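Local coordinates for cytochrome c552 (Thermochromatium tepidum, PDB 5ZE8), which carries five heme c groups of low redox potential and probably transfers electrons in a purple sulfur photosynthetic bacterium, at residues A[137-142]-A[150-155]; A[144-149]-A[231-236]; A[238-243]-A[354-359]. One frame throughout, in Å; residues are numbered along the deposited sequence.

Contact 1. Residues A[137-142]-A[150-155]; sequences NGIQDA and IKAYDL
Asn137 holds its CG anti to the carbonyl carbon (chi1 -62°), and Asp154 holds its own CG in the same way (chi1 -65°). These two torsions bring the amide of Asn137 up to the carboxylate of Asp154. Asn137 ND2 donates to Asp154 OD1 at 3.0 Å. The oxygen lies close to the amide plane, but the amide nitrogen comes to it from above the carboxylate plane, 71° out of it. The two side chains cross at about a right angle. One water donates both to Asn137 OD1 and to Asp154 OD2, at 2.7 Å each, and so bridges the other ends of the two groups. A second water accepts from Asn137 ND2 at 2.9 Å and donates to Lys151 O. The amide is thus held at both its nitrogen and its oxygen, which fixes its rotation. The backbone adds a bond from Asn137 N to Ala152 O at 2.8 Å. Ala152 CB also lies 3.6 Å from Gly138 O and touches Ile139 CG2.

This contact closes the base of the long loop between the paired antiparallel strands 133-136 and 153-155. Tyr153 points away from 137-142. Its ring meets that of Tyr136, and its hydroxyl is hydrogen-bonded to Asp223 and Gly227. Without the amide, as with an alanine at Asn137, Asp154 OD1 would probably lose its ND2 donor and both waters would lose one of their partners, while the backbone bond to Ala152 O does not depend on the side chain. Polar bonds and water therefore join the segments at Asn137, where a neutral amide meets a carboxylate that remains hydrated. The buried methyl of Ala152 adds the apolar touch.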
loop_
_atom_site.group_PDB
_atom_site.type_symbol
_atom_site.label_atom_id
_atom_site.label_comp_id
_atom_site.label_asym_id
_atom_site.label_seq_id
_atom_site.Cartn_x
_atom_site.Cartn_y
_atom_site.Cartn_z
ATOM N N ASN A 137 -5.599 15.783 11.640
ATOM C CA ASN A 137 -6.918 15.988 12.366
ATOM C C ASN A 137 -7.725 14.716 12.572
ATOM O O ASN A 137 -8.744 14.775 13.245
ATOM C CB ASN A 137 -7.735 17.048 11.698
ATOM C CG ASN A 137 -7.018 18.375 11.721
ATOM O OD1 ASN A 137 -6.478 18.760 12.761
ATOM N ND2 ASN A 137 -6.973 19.044 10.593
ATOM N N GLY A 138 -7.313 13.615 11.978
ATOM C CA GLY A 138 -8.038 12.390 11.913
ATOM C C GLY A 138 -8.973 12.347 10.746
ATOM O O GLY A 138 -9.372 13.365 10.161
ATOM N N ILE A 139 -9.330 11.141 10.349
ATOM C CA ILE A 139 -10.225 10.981 9.240
ATOM C C ILE A 139 -11.700 11.228 9.524
ATOM O O ILE A 139 -12.474 11.382 8.587
ATOM C CB ILE A 139 -9.982 9.643 8.477
ATOM C CG1 ILE A 139 -10.171 8.467 9.355
ATOM C CG2 ILE A 139 -8.550 9.657 7.843
ATOM C CD1 ILE A 139 -10.351 7.167 8.621
ATOM N N GLN A 140 -12.129 11.171 10.787
ATOM C CA GLN A 140 -13.559 11.333 11.066
ATOM C C GLN A 140 -13.649 12.652 11.795
ATOM O O GLN A 140 -13.005 12.800 12.872
ATOM C CB GLN A 140 -14.025 10.256 12.034
ATOM C CG GLN A 140 -15.489 10.394 12.444
ATOM C CD GLN A 140 -15.815 9.827 13.869
ATOM O OE1 GLN A 140 -15.699 10.485 14.955
ATOM N NE2 GLN A 140 -16.268 8.668 13.851
ATOM N N ASP A 141 -14.423 13.551 11.281
ATOM C CA ASP A 141 -14.656 14.783 11.991
ATOM C C ASP A 141 -15.684 14.604 13.138
ATOM O O ASP A 141 -16.292 13.520 13.263
ATOM C CB ASP A 141 -14.937 15.931 11.040
ATOM C CG ASP A 141 -16.356 15.970 10.502
ATOM O OD1 ASP A 141 -17.310 15.287 10.998
ATOM O OD2 ASP A 141 -16.536 16.778 9.583
ATOM N N ALA A 142 -15.838 15.654 13.954
ATOM C CA ALA A 142 -16.779 15.615 15.125
ATOM C C ALA A 142 -18.246 15.271 14.743
ATOM O O ALA A 142 -18.955 14.736 15.583
ATOM C CB ALA A 142 -16.773 16.942 15.866
ATOM N N ILE A 150 -5.638 14.489 1.863
ATOM C CA ILE A 150 -5.265 15.806 2.276
ATOM C C ILE A 150 -6.359 16.512 3.121
ATOM O O ILE A 150 -6.033 17.403 3.895
ATOM C CB ILE A 150 -4.948 16.790 1.092
ATOM C CG1 ILE A 150 -6.103 16.885 0.057
ATOM C CG2 ILE A 150 -3.648 16.407 0.453
ATOM C CD1 ILE A 150 -6.031 18.130 -0.881
ATOM N N LYS A 151 -7.616 16.034 3.044
ATOM C CA LYS A 151 -8.679 16.646 3.802
ATOM C C LYS A 151 -8.645 16.288 5.294
ATOM O O LYS A 151 -9.266 16.992 6.120
ATOM C CB LYS A 151 -10.010 16.269 3.215
ATOM C CG LYS A 151 -10.230 16.690 1.771
ATOM C CD LYS A 151 -9.995 18.179 1.544
ATOM C CE LYS A 151 -10.205 18.506 0.065
ATOM N NZ LYS A 151 -10.213 20.008 -0.068
ATOM N N ALA A 152 -7.820 15.296 5.680
ATOM C CA ALA A 152 -7.607 14.913 7.056
ATOM C C ALA A 152 -6.547 15.763 7.748
ATOM O O ALA A 152 -6.267 15.532 8.935
ATOM C CB ALA A 152 -7.265 13.444 7.190
ATOM N N TYR A 153 -5.955 16.734 7.045
ATOM C CA TYR A 153 -4.900 17.536 7.579
ATOM C C TYR A 153 -5.133 19.044 7.467
ATOM O O TYR A 153 -5.744 19.506 6.516
ATOM C CB TYR A 153 -3.586 17.293 6.733
ATOM C CG TYR A 153 -3.090 15.860 6.862
ATOM C CD1 TYR A 153 -2.169 15.513 7.840
ATOM C CD2 TYR A 153 -3.464 14.889 5.988
ATOM C CE1 TYR A 153 -1.660 14.216 7.965
ATOM C CE2 TYR A 153 -3.017 13.582 6.107
ATOM C CZ TYR A 153 -2.148 13.255 7.107
ATOM O OH TYR A 153 -1.681 11.939 7.235
ATOM N N ASP A 154 -4.500 19.813 8.349
ATOM C CA ASP A 154 -4.228 21.206 8.083
ATOM C C ASP A 154 -2.964 21.186 7.224
ATOM O O ASP A 154 -1.985 20.470 7.556
ATOM C CB ASP A 154 -3.884 21.994 9.336
ATOM C CG ASP A 154 -5.020 22.091 10.340
ATOM O OD1 ASP A 154 -6.190 21.906 9.963
ATOM O OD2 ASP A 154 -4.679 22.452 11.512
ATOM N N LEU A 155 -3.013 21.989 6.168
ATOM C CA LEU A 155 -1.878 22.073 5.239
ATOM C C LEU A 155 -1.061 23.331 5.493
ATOM O O LEU A 155 -1.632 24.327 5.975
ATOM C CB LEU A 155 -2.395 22.042 3.809
ATOM C CG LEU A 155 -3.318 20.872 3.507
ATOM C CD1 LEU A 155 -3.877 21.017 2.108
ATOM C CD2 LEU A 155 -2.698 19.480 3.686
HETATM O O HOH W 1 -8.900 18.344 8.527
HETATM O O HOH W 2 -5.940 21.256 13.522
#

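Contact 2. Residues A[144-149]-A[231-236]; sequences GKLRYG and QRDNPQ. With HEC (heme c), chain C.
Tyr148, Gln231 and Arg232 belong to the pocket of one heme c, and residues 232-233 form one strand of a two-stranded antiparallel sheet with 239-241. The loop 144-149 comes to this strand with its tyrosine. Asp233 N donates to Tyr148 OH at 2.9 Å, and the N-H points almost straight at the oxygen (177°). The phenol thus binds a backbone amide of the strand. The same ring touches Gln231 O through CE1 at 3.4 Å and HEC CBC through CD1 at 3.7 Å.

Arg232 leaves the strand with CG anti to its backbone N (chi1 164°) and runs extended to NE. This lays its guanidinium over the heme, with the methine carbon HEC CHC below one face, toward the rim of the group. Arg232 NH1 lies 3.4 Å from HEC CBB. The heme is also hydrogen-bonded by Arg319 and Ala316.

Elsewhere on the loop, Leu146 CD1 packs against Asp233 OD2 at 3.6 Å, and the two side chains cross at about a right angle. The other carboxylate oxygen is engaged within 231-236: Gln231 NE2 donates to the syn lone pair of Asp233 OD1 at 2.7 Å, from within its own amide plane.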
loop_
_atom_site.group_PDB
_atom_site.type_symbol
_atom_site.label_atom_id
_atom_site.label_comp_id
_atom_site.label_asym_id
_atom_site.label_seq_id
_atom_site.Cartn_x
_atom_site.Cartn_y
_atom_site.Cartn_z
ATOM N N GLY A 144 -18.963 13.083 12.281
ATOM C CA GLY A 144 -18.921 11.774 11.727
ATOM C C GLY A 144 -18.617 11.699 10.248
ATOM O O GLY A 144 -18.630 10.581 9.747
ATOM N N LYS A 145 -18.336 12.867 9.634
ATOM C CA LYS A 145 -18.038 12.932 8.171
ATOM C C LYS A 145 -16.614 12.427 7.978
ATOM O O LYS A 145 -15.757 12.789 8.716
ATOM C CB LYS A 145 -18.243 14.338 7.596
ATOM C CG LYS A 145 -19.717 14.815 7.646
ATOM C CD LYS A 145 -20.764 13.724 7.419
ATOM C CE LYS A 145 -22.152 14.316 7.233
ATOM N NZ LYS A 145 -22.574 15.163 8.383
ATOM N N LEU A 146 -16.421 11.537 7.048
ATOM C CA LEU A 146 -15.036 11.011 6.755
ATOM C C LEU A 146 -14.325 11.999 5.851
ATOM O O LEU A 146 -14.891 12.448 4.903
ATOM C CB LEU A 146 -15.065 9.598 6.154
ATOM C CG LEU A 146 -15.526 8.468 7.092
ATOM C CD1 LEU A 146 -14.930 7.127 6.771
ATOM C CD2 LEU A 146 -15.143 8.753 8.504
ATOM N N ARG A 147 -13.112 12.337 6.204
ATOM C CA ARG A 147 -12.283 13.317 5.549
ATOM C C ARG A 147 -11.058 12.485 5.105
ATOM O O ARG A 147 -10.257 12.094 5.936
ATOM C CB ARG A 147 -11.783 14.362 6.541
ATOM C CG ARG A 147 -12.804 15.138 7.336
ATOM C CD ARG A 147 -12.041 16.090 8.237
ATOM N NE ARG A 147 -11.439 15.489 9.456
ATOM C CZ ARG A 147 -11.342 16.146 10.619
ATOM N NH1 ARG A 147 -11.784 17.415 10.725
ATOM N NH2 ARG A 147 -10.882 15.575 11.722
ATOM N N TYR A 148 -10.856 12.311 3.803
ATOM C CA TYR A 148 -9.739 11.447 3.346
ATOM C C TYR A 148 -8.582 12.242 2.813
ATOM O O TYR A 148 -8.714 13.365 2.314
ATOM C CB TYR A 148 -10.286 10.608 2.188
ATOM C CG TYR A 148 -11.320 9.565 2.548
ATOM C CD1 TYR A 148 -11.113 8.643 3.526
ATOM C CD2 TYR A 148 -12.452 9.472 1.824
ATOM C CE1 TYR A 148 -12.036 7.661 3.799
ATOM C CE2 TYR A 148 -13.407 8.516 2.125
ATOM C CZ TYR A 148 -13.181 7.629 3.110
ATOM O OH TYR A 148 -14.097 6.627 3.367
ATOM N N GLY A 149 -7.405 11.674 2.956
ATOM C CA GLY A 149 -6.220 12.164 2.314
ATOM C C GLY A 149 -5.878 13.543 2.745
ATOM O O GLY A 149 -5.892 13.799 3.953
ATOM N N GLN A 231 -8.099 4.379 6.611
ATOM C CA GLN A 231 -9.377 3.677 6.322
ATOM C C GLN A 231 -9.980 4.260 5.074
ATOM O O GLN A 231 -9.722 5.411 4.773
ATOM C CB GLN A 231 -10.335 3.764 7.516
ATOM C CG GLN A 231 -11.516 2.826 7.448
ATOM C CD GLN A 231 -12.267 2.543 8.764
ATOM O OE1 GLN A 231 -11.688 2.462 9.856
ATOM N NE2 GLN A 231 -13.569 2.339 8.631
ATOM N N ARG A 232 -10.690 3.426 4.312
ATOM C CA ARG A 232 -11.615 3.964 3.348
ATOM C C ARG A 232 -12.799 3.104 3.332
ATOM O O ARG A 232 -12.648 1.871 3.302
ATOM C CB ARG A 232 -10.932 4.008 1.962
ATOM C CG ARG A 232 -11.959 4.198 0.840
ATOM C CD ARG A 232 -11.369 4.420 -0.527
ATOM N NE ARG A 232 -12.435 4.500 -1.543
ATOM C CZ ARG A 232 -12.457 3.810 -2.691
ATOM N NH1 ARG A 232 -13.479 4.002 -3.496
ATOM N NH2 ARG A 232 -11.523 2.914 -3.018
ATOM N N ASP A 233 -13.997 3.736 3.357
ATOM C CA ASP A 233 -15.259 2.994 3.424
ATOM C C ASP A 233 -16.014 3.168 2.144
ATOM O O ASP A 233 -15.796 4.112 1.368
ATOM C CB ASP A 233 -16.145 3.523 4.517
ATOM C CG ASP A 233 -15.647 3.246 5.915
ATOM O OD1 ASP A 233 -14.675 2.533 6.166
ATOM O OD2 ASP A 233 -16.328 3.791 6.854
ATOM N N ASN A 234 -16.872 2.186 1.894
ATOM C CA ASN A 234 -17.824 2.312 0.808
ATOM C C ASN A 234 -18.964 3.230 1.274
ATOM O O ASN A 234 -18.950 3.760 2.398
ATOM C CB ASN A 234 -18.209 0.926 0.270
ATOM C CG ASN A 234 -19.325 0.257 1.042
ATOM O OD1 ASN A 234 -19.815 0.778 2.036
ATOM N ND2 ASN A 234 -19.731 -0.905 0.570
ATOM N N PRO A 235 -19.954 3.425 0.436
ATOM C CA PRO A 235 -20.953 4.432 0.815
ATOM C C PRO A 235 -21.923 3.932 1.872
ATOM O O PRO A 235 -22.677 4.720 2.466
ATOM C CB PRO A 235 -21.691 4.719 -0.496
ATOM C CG PRO A 235 -20.786 4.249 -1.584
ATOM C CD PRO A 235 -19.823 3.257 -1.015
ATOM N N GLN A 236 -21.968 2.630 2.094
ATOM C CA GLN A 236 -22.736 2.077 3.192
ATOM C C GLN A 236 -21.897 1.900 4.429
ATOM O O GLN A 236 -22.345 1.210 5.354
ATOM C CB GLN A 236 -23.361 0.742 2.746
ATOM C CG GLN A 236 -24.323 0.785 1.541
ATOM C CD GLN A 236 -23.703 1.121 0.202
ATOM O OE1 GLN A 236 -24.012 2.142 -0.397
ATOM N NE2 GLN A 236 -22.801 0.282 -0.268
HETATM FE FE HEC C . -7.210 4.062 -3.863
HETATM C CHA HEC C . -4.810 1.592 -4.028
HETATM C CHB HEC C . -8.598 2.850 -6.716
HETATM C CHC HEC C . -9.743 6.228 -3.561
HETATM C CHD HEC C . -5.842 5.271 -1.013
HETATM N NA HEC C . -6.868 2.575 -5.106
HETATM C C1A HEC C . -5.785 1.643 -5.021
HETATM C C2A HEC C . -5.938 0.596 -5.996
HETATM C C3A HEC C . -7.002 0.917 -6.728
HETATM C C4A HEC C . -7.567 2.106 -6.173
HETATM C CMA HEC C . -7.596 0.158 -7.872
HETATM C CAA HEC C . -4.990 -0.512 -6.260
HETATM C CBA HEC C . -3.828 0.062 -7.118
HETATM C CGA HEC C . -2.707 -0.859 -7.481
HETATM O O1A HEC C . -1.747 -0.525 -8.271
HETATM O O2A HEC C . -2.635 -2.041 -7.012
HETATM N NB HEC C . -8.828 4.498 -5.025
HETATM C C1B HEC C . -9.182 3.950 -6.167
HETATM C C2B HEC C . -10.298 4.664 -6.701
HETATM C C3B HEC C . -10.725 5.603 -5.823
HETATM C C4B HEC C . -9.752 5.462 -4.702
HETATM C CMB HEC C . -10.921 4.320 -8.014
HETATM C CAB HEC C . -11.851 6.543 -5.845
HETATM C CBB HEC C . -13.104 6.024 -6.254
HETATM N NC HEC C . -7.707 5.453 -2.541
HETATM C C1C HEC C . -8.866 6.264 -2.510
HETATM C C2C HEC C . -8.900 7.108 -1.367
HETATM C C3C HEC C . -7.740 6.879 -0.664
HETATM C C4C HEC C . -7.021 5.857 -1.426
HETATM C CMC HEC C . -9.951 8.114 -1.070
HETATM C CAC HEC C . -7.277 7.499 0.591
HETATM C CBC HEC C . -8.193 7.423 1.677
HETATM N ND HEC C . -5.638 3.592 -2.807
HETATM C C1D HEC C . -5.177 4.196 -1.682
HETATM C C2D HEC C . -4.005 3.550 -1.150
HETATM C C3D HEC C . -3.757 2.502 -1.933
HETATM C C4D HEC C . -4.785 2.525 -2.981
HETATM C CMD HEC C . -3.294 3.955 0.097
HETATM C CAD HEC C . -2.599 1.501 -1.812
HETATM C CBD HEC C . -3.166 0.355 -1.044
HETATM C CGD HEC C . -2.190 -0.811 -0.871
HETATM O O1D HEC C . -1.019 -0.727 -1.123
HETATM O O2D HEC C . -2.645 -1.948 -0.503
#

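Contact 3. Residues A[238-243]-A[354-359]; sequences VPLCQT and YGLADD
Tyr354 OH is gripped from two directions. It donates to Pro239 O at 2.7 Å, and it accepts a hydrogen bond from a water at 3.0 Å. The carbonyl oxygen sits at the edge of the phenol, in the plane of the ring. The same water donates to Gln242 OE1 at 2.9 Å, and so ties the phenol to the glutamine amide. The tyrosine has CG anti to its backbone N (chi1 180°), which sends the ring out of its strand and across to 238-243.

The nitrogen end of the Gln242 amide lies over one face of this ring, toward its rim. Gln242 NE2 is 3.6 Å from Tyr354 CZ. The amide and ring planes are 77° apart, so the amide stands nearly upright on the ring instead of stacking flat. Gln242 CG lies between the backbone N and the carbonyl carbon (chi1 58°), and from there the chain extends to the phenol. Gln242 is also the N-cap residue of helix 243-250.

Leu240 and Cys241 both face Arg232 and form a classic beta bulge in strand 239-241, which pairs with 232-233. Strand 351-357, across the contact, belongs to a separate antiparallel sheet, where it lies between 320-328 and 371-375. The contact therefore joins the small two-stranded sheet beside the hemes to this larger one.

Beside the phenol, Leu356 CD2 does most of the apolar work. It meets Val238 CG1 at 3.5 Å, and the two side chains slide past each other in opposite directions. The same methyl meets Leu240 CD2 at 3.9 Å, where the side chains cross at about a right angle. It also lies 3.6 Å from Pro239 O. Pro366 and Ala369, from a nearby loop, touch the side chain of Leu356 as well.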
loop_
_atom_site.group_PDB
_atom_site.type_symbol
_atom_site.label_atom_id
_atom_site.label_comp_id
_atom_site.label_asym_id
_atom_site.label_seq_id
_atom_site.Cartn_x
_atom_site.Cartn_y
_atom_site.Cartn_z
ATOM N N VAL A 238 -18.980 0.360 4.819
ATOM C CA VAL A 238 -18.272 -0.889 4.984
ATOM C C VAL A 238 -16.798 -0.631 4.704
ATOM O O VAL A 238 -16.485 0.001 3.679
ATOM C CB VAL A 238 -18.757 -1.935 4.024
ATOM C CG1 VAL A 238 -18.056 -3.238 4.350
ATOM C CG2 VAL A 238 -20.255 -2.133 4.235
ATOM N N PRO A 239 -15.890 -1.117 5.586
ATOM C CA PRO A 239 -14.524 -0.829 5.217
ATOM C C PRO A 239 -14.090 -1.527 3.933
ATOM O O PRO A 239 -14.381 -2.729 3.710
ATOM C CB PRO A 239 -13.703 -1.385 6.412
ATOM C CG PRO A 239 -14.646 -1.438 7.522
ATOM C CD PRO A 239 -16.011 -1.694 6.942
ATOM N N LEU A 240 -13.348 -0.799 3.113
ATOM C CA LEU A 240 -12.663 -1.361 1.939
ATOM C C LEU A 240 -11.184 -1.573 2.283
ATOM O O LEU A 240 -10.605 -2.669 2.142
ATOM C CB LEU A 240 -12.789 -0.398 0.737
ATOM C CG LEU A 240 -14.213 -0.119 0.293
ATOM C CD1 LEU A 240 -14.202 1.110 -0.597
ATOM C CD2 LEU A 240 -14.713 -1.339 -0.471
ATOM N N CYS A 241 -10.571 -0.513 2.811
ATOM C CA CYS A 241 -9.131 -0.488 3.284
ATOM C C CYS A 241 -9.184 -0.170 4.767
ATOM O O CYS A 241 -9.952 0.701 5.198
ATOM C CB CYS A 241 -8.267 0.616 2.614
ATOM S SG CYS A 241 -6.938 1.311 3.718
ATOM N N GLN A 242 -8.378 -0.836 5.596
ATOM C CA GLN A 242 -8.546 -0.648 7.045
ATOM C C GLN A 242 -7.237 -0.921 7.785
ATOM O O GLN A 242 -7.219 -1.418 8.934
ATOM C CB GLN A 242 -9.687 -1.509 7.561
ATOM C CG GLN A 242 -9.505 -3.007 7.286
ATOM C CD GLN A 242 -10.832 -3.782 7.139
ATOM O OE1 GLN A 242 -11.678 -3.717 8.010
ATOM N NE2 GLN A 242 -10.966 -4.556 6.052
ATOM N N THR A 243 -6.192 -0.453 7.158
ATOM C CA THR A 243 -4.811 -0.632 7.708
ATOM C C THR A 243 -4.726 0.016 9.109
ATOM O O THR A 243 -4.111 -0.546 10.029
ATOM C CB THR A 243 -3.757 0.019 6.814
ATOM O OG1 THR A 243 -3.811 -0.529 5.527
ATOM C CG2 THR A 243 -2.299 -0.162 7.368
ATOM N N TYR A 354 -10.067 -10.807 1.973
ATOM C CA TYR A 354 -11.216 -10.071 2.519
ATOM C C TYR A 354 -12.308 -10.057 1.472
ATOM O O TYR A 354 -12.038 -9.936 0.276
ATOM C CB TYR A 354 -10.762 -8.660 2.834
ATOM C CG TYR A 354 -11.846 -7.748 3.407
ATOM C CD1 TYR A 354 -12.552 -8.093 4.542
ATOM C CD2 TYR A 354 -12.112 -6.493 2.819
ATOM C CE1 TYR A 354 -13.541 -7.223 5.047
ATOM C CE2 TYR A 354 -13.071 -5.651 3.308
ATOM C CZ TYR A 354 -13.775 -6.004 4.402
ATOM O OH TYR A 354 -14.749 -5.142 4.901
ATOM N N GLY A 355 -13.553 -10.215 1.874
ATOM C CA GLY A 355 -14.661 -10.008 0.931
ATOM C C GLY A 355 -15.659 -9.067 1.614
ATOM O O GLY A 355 -15.592 -8.832 2.884
ATOM N N LEU A 356 -16.547 -8.535 0.764
ATOM C CA LEU A 356 -17.697 -7.776 1.258
ATOM C C LEU A 356 -18.976 -8.510 0.880
ATOM O O LEU A 356 -18.993 -9.394 -0.022
ATOM C CB LEU A 356 -17.695 -6.385 0.680
ATOM C CG LEU A 356 -16.337 -5.672 0.861
ATOM C CD1 LEU A 356 -15.576 -5.621 -0.430
ATOM C CD2 LEU A 356 -16.583 -4.292 1.348
ATOM N N ALA A 357 -20.035 -8.134 1.574
ATOM C CA ALA A 357 -21.260 -8.898 1.489
ATOM C C ALA A 357 -22.464 -8.012 1.476
ATOM O O ALA A 357 -22.378 -6.828 1.785
ATOM C CB ALA A 357 -21.317 -9.840 2.676
ATOM N N ASP A 358 -23.583 -8.610 1.077
ATOM C CA ASP A 358 -24.914 -7.925 1.118
ATOM C C ASP A 358 -25.593 -8.263 2.420
ATOM O O ASP A 358 -24.982 -8.907 3.271
ATOM C CB ASP A 358 -25.760 -8.284 -0.123
ATOM C CG ASP A 358 -26.207 -9.741 -0.192
ATOM O OD1 ASP A 358 -25.788 -10.626 0.630
ATOM O OD2 ASP A 358 -26.981 -10.024 -1.175
ATOM N N ASP A 359 -26.872 -7.883 2.602
ATOM C CA ASP A 359 -27.521 -8.141 3.921
ATOM C C ASP A 359 -27.673 -9.621 4.197
ATOM O O ASP A 359 -27.716 -10.033 5.352
ATOM C CB ASP A 359 -28.875 -7.465 4.000
ATOM C CG ASP A 359 -28.788 -5.969 4.104
ATOM O OD1 ASP A 359 -27.697 -5.446 4.455
ATOM O OD2 ASP A 359 -29.837 -5.309 3.904
HETATM O O HOH W 3 -14.164 -5.112 7.823
#

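Overall arrangement
Contact 3 is the buried one, contact 1 is partly buried, and contact 2 lies at the surface although it reaches into a heme pocket. Contacts 1 and 2 use the same loop between strands 133-136 and 153-155. They touch where Ile139 O meets Arg147 N at 2.6 Å, a probable hydrogen bond. Contacts 2 and 3 use the two neighbouring strands 232-233 and 239-241. Contacts 1 and 3 do not touch; their nearest atoms are about 7 Å apart. The chemistry follows the place: amide, carboxylate and water in contact 1, a phenol with heme and backbone in contact 2, and aliphatic methyls around a phenol-carbonyl bond in contact 3.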